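Local coordinates for hypothetical membrane protein (Corynebacterium glutamicum, PDB 6JSB) that binds heme, probably as an intermediate in the heme uptake machinery of corynebacteria, and also binds calcium ions, at residues 106-111 with 150-155; 144-149 with 186-191; 59-62 with 68-71. All coordinates share one frame; numbering follows the deposited sequence. Where two conformers were deposited one is given.

In the fold
All three contacts lie in the HtaA-family domain and involve one antiparallel sheet whose strand pairings run full circle, as in a barrel. Interaction 2 is buried: aliphatic groups and an aromatic ring of strands 139-146 and 186-198 meet without a polar bond. Interaction 3 is a direct strand pairing in the hairpin 56-65/68-81, part backbone hydrogen bonding and part hydrophobic packing, running from the interior to the exposed Leu-62. Interaction 1 is partly buried, where a loop covers the end of strand 95-109 and then runs out to calcium. Leu-190 touches Leu-152 of interaction 1 and Val-61 and Val-69 of interaction 3, while Val-106 packs on Phe-146, so the apolar clusters are continuous.

Interaction 1. Residues 106-111 with 150-155; sequences VKFDGN and IDLTQE. With CA (calcium ion), chain E.
Phe-108 and Ile-150 meet where the loop 150-155, held by an Asx turn and leading to a calcium site, folds over the end of strand 95-109. The branched side chain of Ile-150 lies on one face of the phenyl ring, and its CG2 methyl sits 3.7 Å from the centroid of the Phe-108 ring, only 6° off the normal, a CH-pi contact. Ile-150 was modelled in two conformers, and this description holds for one of them. The ring is brought there by a chi1 of 62°, which sets CG of Phe-108 between its own backbone N and carbonyl carbon. Leu-152 approaches differently: its CD1 comes to the ring edge, 3.5 Å from Phe-108 CZ. A phenyl ring offers Ile-150 a broad face and Leu-152 an edge, both apolar, and Phe-146 of strand 139-146 also packs on it.

The backbone adds a single bond, from Ile-150 N to Gly-110 O (3.0 Å), nearly straight at 169° although the donor sits above the carbonyl plane. Beyond Ile-150, a type I turn runs from Asp-151 to Gln-154. Asp-151 OD1 takes two donors, Thr-153 N from above the carboxylate plane at 3.0 Å and Thr-153 OG1 on the syn side at 2.6 Å, while Gln-154 NE2 reaches OD2. The short Asp-151 is well fitted to bend back on its own turn. Two carboxylates thus divide the work: Asp-151 shapes the loop, and the extended Glu-155 binds calcium through OE1 (2.5 Å) and OE2 (2.4 Å), beside two waters, the bidentate mode typical of glutamate in calcium sites.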
loop_
_atom_site.group_PDB
_atom_site.type_symbol
_atom_site.label_atom_id
_atom_site.label_comp_id
_atom_site.label_asym_id
_atom_site.label_seq_id
_atom_site.Cartn_x
_atom_site.Cartn_y
_atom_site.Cartn_z
ATOM N N VAL A 106 8.398 -5.702 -1.454
ATOM C CA VAL A 106 8.436 -6.667 -0.358
ATOM C C VAL A 106 9.874 -7.152 -0.213
ATOM O O VAL A 106 10.364 -7.901 -1.065
ATOM C CB VAL A 106 7.477 -7.821 -0.636
ATOM C CG1 VAL A 106 7.621 -8.838 0.456
ATOM C CG2 VAL A 106 6.027 -7.292 -0.747
ATOM N N LYS A 107 10.574 -6.686 0.820
ATOM C CA LYS A 107 11.907 -7.209 1.125
ATOM C C LYS A 107 11.693 -8.449 1.969
ATOM O O LYS A 107 10.694 -8.542 2.702
ATOM C CB LYS A 107 12.708 -6.172 1.911
ATOM C CG LYS A 107 13.001 -4.940 1.092
ATOM C CD LYS A 107 14.487 -4.661 1.125
ATOM C CE LYS A 107 14.962 -4.597 2.566
ATOM N NZ LYS A 107 16.444 -4.504 2.675
ATOM N N PHE A 108 12.532 -9.470 1.770
ATOM C CA PHE A 108 12.325 -10.672 2.556
ATOM C C PHE A 108 13.663 -11.344 2.851
ATOM O O PHE A 108 14.669 -11.179 2.151
ATOM C CB PHE A 108 11.376 -11.686 1.822
ATOM C CG PHE A 108 11.916 -12.165 0.539
ATOM C CD1 PHE A 108 12.822 -13.247 0.518
ATOM C CD2 PHE A 108 11.618 -11.511 -0.656
ATOM C CE1 PHE A 108 13.362 -13.661 -0.679
ATOM C CE2 PHE A 108 12.154 -11.938 -1.877
ATOM C CZ PHE A 108 13.030 -13.039 -1.865
ATOM N N ASP A 109 13.634 -12.114 3.919
ATOM C CA ASP A 109 14.763 -12.974 4.327
ATOM C C ASP A 109 14.103 -14.160 5.030
ATOM O O ASP A 109 13.627 -14.019 6.171
ATOM C CB ASP A 109 15.672 -12.190 5.247
ATOM C CG ASP A 109 16.781 -13.008 5.808
ATOM O OD1 ASP A 109 17.018 -14.128 5.322
ATOM O OD2 ASP A 109 17.425 -12.480 6.720
ATOM N N GLY A 110 13.991 -15.280 4.314
ATOM C CA GLY A 110 13.353 -16.454 4.915
ATOM C C GLY A 110 11.870 -16.130 5.055
ATOM O O GLY A 110 11.236 -15.704 4.087
ATOM N N ASN A 111 11.322 -16.298 6.263
ATOM C CA ASN A 111 9.895 -16.048 6.485
ATOM C C ASN A 111 9.627 -14.683 7.106
ATOM O O ASN A 111 8.520 -14.449 7.645
ATOM C CB ASN A 111 9.300 -17.151 7.369
ATOM C CG ASN A 111 9.799 -17.090 8.811
ATOM O OD1 ASN A 111 10.749 -16.380 9.145
ATOM N ND2 ASN A 111 9.166 -17.864 9.674
ATOM N N ILE A 150 10.276 -17.469 1.882
ATOM C CA ILE A 150 10.157 -17.074 0.477
ATOM C C ILE A 150 11.333 -17.649 -0.300
ATOM O O ILE A 150 12.488 -17.322 0.009
ATOM C CB ILE A 150 10.149 -15.545 0.325
ATOM C CG1 ILE A 150 9.106 -14.900 1.232
ATOM C CG2 ILE A 150 9.906 -15.215 -1.131
ATOM C CD1 ILE A 150 7.750 -15.359 0.895
ATOM N N ASP A 151 11.048 -18.494 -1.294
ATOM C CA ASP A 151 12.069 -19.164 -2.106
ATOM C C ASP A 151 11.750 -18.881 -3.576
ATOM O O ASP A 151 10.885 -19.542 -4.172
ATOM C CB ASP A 151 12.071 -20.663 -1.805
ATOM C CG ASP A 151 13.062 -21.438 -2.675
ATOM O OD1 ASP A 151 13.839 -20.803 -3.423
ATOM O OD2 ASP A 151 13.045 -22.694 -2.611
ATOM N N LEU A 152 12.431 -17.883 -4.175
ATOM C CA LEU A 152 12.080 -17.518 -5.556
ATOM C C LEU A 152 12.700 -18.464 -6.591
ATOM O O LEU A 152 12.578 -18.220 -7.798
ATOM C CB LEU A 152 12.484 -16.068 -5.840
ATOM C CG LEU A 152 11.878 -15.021 -4.907
ATOM C CD1 LEU A 152 12.433 -13.650 -5.283
ATOM C CD2 LEU A 152 10.364 -15.070 -5.003
ATOM N N THR A 153 13.336 -19.543 -6.154
ATOM C CA THR A 153 13.744 -20.568 -7.116
ATOM C C THR A 153 12.632 -21.571 -7.326
ATOM O O THR A 153 12.736 -22.414 -8.227
ATOM C CB THR A 153 15.033 -21.291 -6.696
ATOM O OG1 THR A 153 14.825 -22.071 -5.506
ATOM C CG2 THR A 153 16.203 -20.294 -6.517
ATOM N N GLN A 154 11.565 -21.496 -6.528
ATOM C CA GLN A 154 10.382 -22.305 -6.806
ATOM C C GLN A 154 9.544 -21.629 -7.883
ATOM O O GLN A 154 9.301 -20.417 -7.839
ATOM C CB GLN A 154 9.514 -22.494 -5.548
ATOM C CG GLN A 154 10.171 -23.346 -4.473
ATOM C CD GLN A 154 9.332 -23.420 -3.199
ATOM O OE1 GLN A 154 8.109 -23.263 -3.245
ATOM N NE2 GLN A 154 9.993 -23.635 -2.054
ATOM N N GLU A 155 9.050 -22.425 -8.832
ATOM C CA GLU A 155 8.386 -21.809 -9.980
ATOM C C GLU A 155 7.080 -21.128 -9.595
ATOM O O GLU A 155 6.763 -20.046 -10.115
ATOM C CB GLU A 155 8.152 -22.873 -11.048
ATOM C CG GLU A 155 7.481 -22.315 -12.268
ATOM C CD GLU A 155 7.337 -23.346 -13.403
ATOM O OE1 GLU A 155 8.324 -23.601 -14.106
ATOM O OE2 GLU A 155 6.218 -23.870 -13.577
HETATM CA CA CA E . 6.936 -25.426 -15.212
HETATM O O HOH W 1 8.473 -26.869 -14.233
HETATM O O HOH W 2 5.706 -26.873 -13.733
#

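Interaction 2. Residues 144-149 with 186-191; sequences ITFDEP and ITLNLT
Ile-144 and Ile-186 are the closest backbone pair of segments 144-149 and 186-191, with their CA atoms 8.5 Å apart, and no hydrogen bond crosses between the two segments, because strand 156-165 pairs with both of their strands and stands between them in the sheet. The contact is therefore made by side chains directed to the inside of the curved sheet.

Two methyl groups form its first part: CG2 of Ile-144 lies 4.2 Å from CG2 of Ile-186, and the two side chains cross at about a right angle. In Ile-186, CG1 stands opposite the backbone N (chi1 178°), which leaves CG2 between N and the carbonyl carbon, presented to Ile-144. Beta-branched residues suit such places, since they take extended backbones readily and carry a methyl close to the main chain.

Phe-146 makes the second part. Its CB does not aim directly at the other strand, but the ring is long enough to reach it, and CE1 comes 4.1 Å from CD1 of Leu-188. Both cross-strand distances are those of loose van der Waals contact. The ring also touches its own strand: CG2 of Ile-144 lies 3.6 Å above one face of the Phe-146 ring, offset toward the rim. That one methyl thus serves both the ring and the isoleucine opposite. Val-106 of strand 95-109 touches Ile-144, Phe-146 and Ile-186, and Leu-115 of strand 112-122 packs on both isoleucines. Thr-187, whose CB is directed to the other side, is instead hydrogen-bonded through OG1 to OG1 of Thr-160. Ile-186, Leu-188 and Leu-190 turned inward, with Thr-187 and Asn-189 between them in sequence and turned outward, make the pattern characteristic of a strongly curled antiparallel sheet with a hydrophobic interior.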
loop_
_atom_site.group_PDB
_atom_site.type_symbol
_atom_site.label_atom_id
_atom_site.label_comp_id
_atom_site.label_asym_id
_atom_site.label_seq_id
_atom_site.Cartn_x
_atom_site.Cartn_y
_atom_site.Cartn_z
ATOM N N ILE A 144 6.711 -7.851 8.238
ATOM C CA ILE A 144 5.896 -8.953 7.704
ATOM C C ILE A 144 6.404 -10.254 8.285
ATOM O O ILE A 144 7.623 -10.454 8.391
ATOM C CB ILE A 144 6.004 -9.057 6.163
ATOM C CG1 ILE A 144 5.793 -7.703 5.499
ATOM C CG2 ILE A 144 4.953 -10.069 5.660
ATOM C CD1 ILE A 144 6.086 -7.715 3.948
ATOM N N THR A 145 5.480 -11.149 8.636
ATOM C CA THR A 145 5.832 -12.529 8.930
ATOM C C THR A 145 5.061 -13.386 7.934
ATOM O O THR A 145 3.829 -13.271 7.810
ATOM C CB THR A 145 5.513 -12.916 10.378
ATOM O OG1 THR A 145 6.178 -12.013 11.275
ATOM C CG2 THR A 145 5.969 -14.363 10.677
ATOM N N PHE A 146 5.787 -14.212 7.201
ATOM C CA PHE A 146 5.159 -15.079 6.194
ATOM C C PHE A 146 4.864 -16.466 6.762
ATOM O O PHE A 146 5.527 -16.948 7.706
ATOM C CB PHE A 146 6.066 -15.230 4.971
ATOM C CG PHE A 146 6.255 -13.944 4.191
ATOM C CD1 PHE A 146 5.269 -13.468 3.381
ATOM C CD2 PHE A 146 7.487 -13.228 4.307
ATOM C CE1 PHE A 146 5.442 -12.252 2.664
ATOM C CE2 PHE A 146 7.641 -12.031 3.561
ATOM C CZ PHE A 146 6.607 -11.584 2.766
ATOM N N ASP A 147 3.929 -17.187 6.075
ATOM C CA ASP A 147 3.567 -18.535 6.510
ATOM C C ASP A 147 4.543 -19.583 6.030
ATOM O O ASP A 147 4.407 -20.764 6.402
ATOM C CB ASP A 147 2.105 -18.902 6.092
ATOM C CG ASP A 147 1.823 -18.776 4.621
ATOM O OD1 ASP A 147 2.743 -18.682 3.801
ATOM O OD2 ASP A 147 0.605 -18.808 4.248
ATOM N N GLU A 148 5.567 -19.180 5.262
ATOM C CA GLU A 148 6.645 -20.076 4.890
ATOM C C GLU A 148 7.787 -19.216 4.394
ATOM O O GLU A 148 7.574 -18.068 4.026
ATOM C CB GLU A 148 6.167 -21.084 3.816
ATOM C CG GLU A 148 6.161 -20.632 2.423
ATOM C CD GLU A 148 5.834 -21.848 1.510
ATOM O OE1 GLU A 148 6.690 -22.420 0.755
ATOM O OE2 GLU A 148 4.718 -22.302 1.647
ATOM N N PRO A 149 9.008 -19.716 4.405
ATOM C CA PRO A 149 10.100 -18.913 3.830
ATOM C C PRO A 149 9.897 -18.660 2.335
ATOM O O PRO A 149 9.433 -19.528 1.584
ATOM C CB PRO A 149 11.354 -19.782 4.085
ATOM C CG PRO A 149 10.946 -20.756 5.159
ATOM C CD PRO A 149 9.456 -21.002 4.965
ATOM N N ILE A 186 -0.712 -9.613 3.317
ATOM C CA ILE A 186 -0.282 -9.491 1.915
ATOM C C ILE A 186 -0.075 -10.901 1.358
ATOM O O ILE A 186 0.548 -11.740 2.002
ATOM C CB ILE A 186 0.980 -8.609 1.767
ATOM C CG1 ILE A 186 1.457 -8.534 0.309
ATOM C CG2 ILE A 186 2.196 -9.109 2.669
ATOM C CD1 ILE A 186 2.243 -7.188 0.023
ATOM N N THR A 187 -0.661 -11.196 0.198
ATOM C CA THR A 187 -0.464 -12.502 -0.434
ATOM C C THR A 187 0.373 -12.281 -1.695
ATOM O O THR A 187 0.042 -11.427 -2.517
ATOM C CB THR A 187 -1.792 -13.171 -0.820
ATOM O OG1 THR A 187 -2.557 -13.427 0.369
ATOM C CG2 THR A 187 -1.503 -14.500 -1.465
ATOM N N LEU A 188 1.425 -13.042 -1.854
ATOM C CA LEU A 188 2.249 -12.963 -3.066
ATOM C C LEU A 188 1.846 -14.122 -3.950
ATOM O O LEU A 188 1.895 -15.270 -3.489
ATOM C CB LEU A 188 3.732 -13.071 -2.742
ATOM C CG LEU A 188 4.232 -11.997 -1.788
ATOM C CD1 LEU A 188 5.764 -12.277 -1.446
ATOM C CD2 LEU A 188 4.010 -10.643 -2.500
ATOM N N ASN A 189 1.441 -13.832 -5.197
ATOM C CA ASN A 189 1.049 -14.860 -6.172
ATOM C C ASN A 189 2.118 -14.767 -7.280
ATOM O O ASN A 189 2.001 -13.936 -8.180
ATOM C CB ASN A 189 -0.334 -14.578 -6.754
ATOM C CG ASN A 189 -1.404 -14.330 -5.665
ATOM O OD1 ASN A 189 -1.841 -15.281 -5.022
ATOM N ND2 ASN A 189 -1.834 -13.060 -5.495
ATOM N N LEU A 190 3.172 -15.558 -7.196
ATOM C CA LEU A 190 4.338 -15.302 -8.036
ATOM C C LEU A 190 4.566 -16.473 -8.982
ATOM O O LEU A 190 4.385 -17.625 -8.596
ATOM C CB LEU A 190 5.615 -15.149 -7.193
ATOM C CG LEU A 190 5.529 -14.118 -6.070
ATOM C CD1 LEU A 190 6.846 -14.111 -5.281
ATOM C CD2 LEU A 190 5.137 -12.729 -6.645
ATOM N N THR A 191 5.086 -16.177 -10.174
ATOM C CA THR A 191 5.631 -17.180 -11.084
ATOM C C THR A 191 7.089 -16.798 -11.272
ATOM O O THR A 191 7.379 -15.665 -11.660
ATOM C CB THR A 191 4.865 -17.158 -12.415
ATOM O OG1 THR A 191 3.488 -17.467 -12.158
ATOM C CG2 THR A 191 5.447 -18.179 -13.412
#

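Interaction 3. Residues 59-62 with 68-71; sequences WPVL and AVKL
Val-61 and Leu-71 form a non-hydrogen-bonded antiparallel pair, their CA atoms 4.5 Å apart, and although their side chains diverge, the ends meet: CG2 of Val-61 lies 3.6 Å from CD2 of Leu-71, the closest apolar contact here. Leu-71 was modelled in two conformers, one of which is described. Its other methyl, CD1, comes 4.1 Å from CB of Trp-59. The second branch of Val-61 is used as well: a chi1 of 172° turns CG1 to the carbonyl side, 4.0 Å from CG1 of Val-69. A compact, branched valine can thus touch two neighbours at once. At the exposed end, Leu-62 lies against the opposing backbone, its CD1 3.5 Å from Leu-71 O.

The backbone holds this first shell in register. Leu-62 N donates to Lys-70 O (2.8 Å), and Pro-60 O receives a CA-H contact from Leu-71 CA at 3.3 Å. Pro-60 has no N-H to give, yet its backbone remains bonded to Gly-72. The short strand segments run at 123° to each other, well away from antiparallel, as befits a strongly twisted hairpin.

Farther out, Leu-190 of strand 186-198 packs against both valines, and Pro-104 touches Trp-59 and Leu-71. The indole leads away from the hairpin partner, and its NE1 bonds to Trp-14 O, satisfying its one polar atom. Lys-70 carries its amine to OG1 of Thr-105. The chemistry implies a division of labour: main-chain bonds fix how the strands align, while apolar branches bind the hairpin to the interior and polar ends find partners on adjoining strands.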
loop_
_atom_site.group_PDB
_atom_site.type_symbol
_atom_site.label_atom_id
_atom_site.label_comp_id
_atom_site.label_asym_id
_atom_site.label_seq_id
_atom_site.Cartn_x
_atom_site.Cartn_y
_atom_site.Cartn_z
ATOM N N TRP A 59 -1.784 -5.682 -6.768
ATOM C CA TRP A 59 -0.684 -4.850 -7.185
ATOM C C TRP A 59 0.178 -5.648 -8.152
ATOM O O TRP A 59 0.499 -6.815 -7.847
ATOM C CB TRP A 59 0.177 -4.428 -5.947
ATOM C CG TRP A 59 -0.608 -3.717 -4.839
ATOM C CD1 TRP A 59 -1.459 -4.297 -3.926
ATOM C CD2 TRP A 59 -0.557 -2.310 -4.502
ATOM N NE1 TRP A 59 -1.955 -3.345 -3.049
ATOM C CE2 TRP A 59 -1.427 -2.116 -3.387
ATOM C CE3 TRP A 59 0.128 -1.214 -5.048
ATOM C CZ2 TRP A 59 -1.591 -0.899 -2.773
ATOM C CZ3 TRP A 59 -0.056 0.059 -4.437
ATOM C CH2 TRP A 59 -0.910 0.199 -3.320
ATOM N N PRO A 60 0.590 -5.080 -9.290
ATOM C CA PRO A 60 1.308 -5.876 -10.285
ATOM C C PRO A 60 2.760 -6.062 -9.885
ATOM O O PRO A 60 3.416 -5.126 -9.451
ATOM C CB PRO A 60 1.188 -5.025 -11.567
ATOM C CG PRO A 60 1.113 -3.553 -11.026
ATOM C CD PRO A 60 0.267 -3.709 -9.772
ATOM N N VAL A 61 3.286 -7.278 -10.073
ATOM C CA VAL A 61 4.712 -7.528 -9.867
ATOM C C VAL A 61 5.502 -6.998 -11.056
ATOM O O VAL A 61 5.191 -7.293 -12.226
ATOM C CB VAL A 61 4.978 -9.028 -9.684
ATOM C CG1 VAL A 61 6.549 -9.296 -9.677
ATOM C CG2 VAL A 61 4.339 -9.448 -8.365
ATOM N N LEU A 62 6.515 -6.176 -10.763
ATOM C CA LEU A 62 7.445 -5.706 -11.787
ATOM C C LEU A 62 8.612 -6.671 -12.000
ATOM O O LEU A 62 9.091 -6.812 -13.138
ATOM C CB LEU A 62 8.015 -4.327 -11.395
ATOM C CG LEU A 62 6.929 -3.240 -11.273
ATOM C CD1 LEU A 62 7.535 -1.918 -10.772
ATOM C CD2 LEU A 62 6.243 -3.053 -12.568
ATOM N N ALA A 68 14.118 -9.368 -2.735
ATOM C CA ALA A 68 13.008 -8.412 -2.844
ATOM C C ALA A 68 12.104 -8.725 -4.017
ATOM O O ALA A 68 12.585 -9.118 -5.083
ATOM C CB ALA A 68 13.530 -6.965 -3.019
ATOM N N VAL A 69 10.789 -8.491 -3.841
ATOM C CA VAL A 69 9.835 -8.514 -4.953
ATOM C C VAL A 69 9.382 -7.073 -5.116
ATOM O O VAL A 69 8.878 -6.478 -4.157
ATOM C CB VAL A 69 8.632 -9.424 -4.648
ATOM C CG1 VAL A 69 7.590 -9.437 -5.826
ATOM C CG2 VAL A 69 9.155 -10.871 -4.335
ATOM N N LYS A 70 9.553 -6.517 -6.318
ATOM C CA LYS A 70 9.239 -5.112 -6.610
ATOM C C LYS A 70 7.845 -5.084 -7.215
ATOM O O LYS A 70 7.580 -5.806 -8.179
ATOM C CB LYS A 70 10.255 -4.523 -7.607
ATOM C CG LYS A 70 11.719 -4.792 -7.235
ATOM C CD LYS A 70 12.151 -3.949 -6.091
ATOM C CE LYS A 70 12.360 -2.504 -6.485
ATOM N NZ LYS A 70 12.688 -1.810 -5.216
ATOM N N LEU A 71 6.948 -4.304 -6.623
ATOM C CA LEU A 71 5.600 -4.095 -7.153
ATOM C C LEU A 71 5.487 -2.702 -7.780
ATOM O O LEU A 71 6.255 -1.784 -7.479
ATOM C CB LEU A 71 4.542 -4.238 -6.041
ATOM C CG LEU A 71 4.604 -5.517 -5.172
ATOM C CD1 LEU A 71 3.664 -5.495 -3.992
ATOM C CD2 LEU A 71 4.407 -6.787 -6.013
#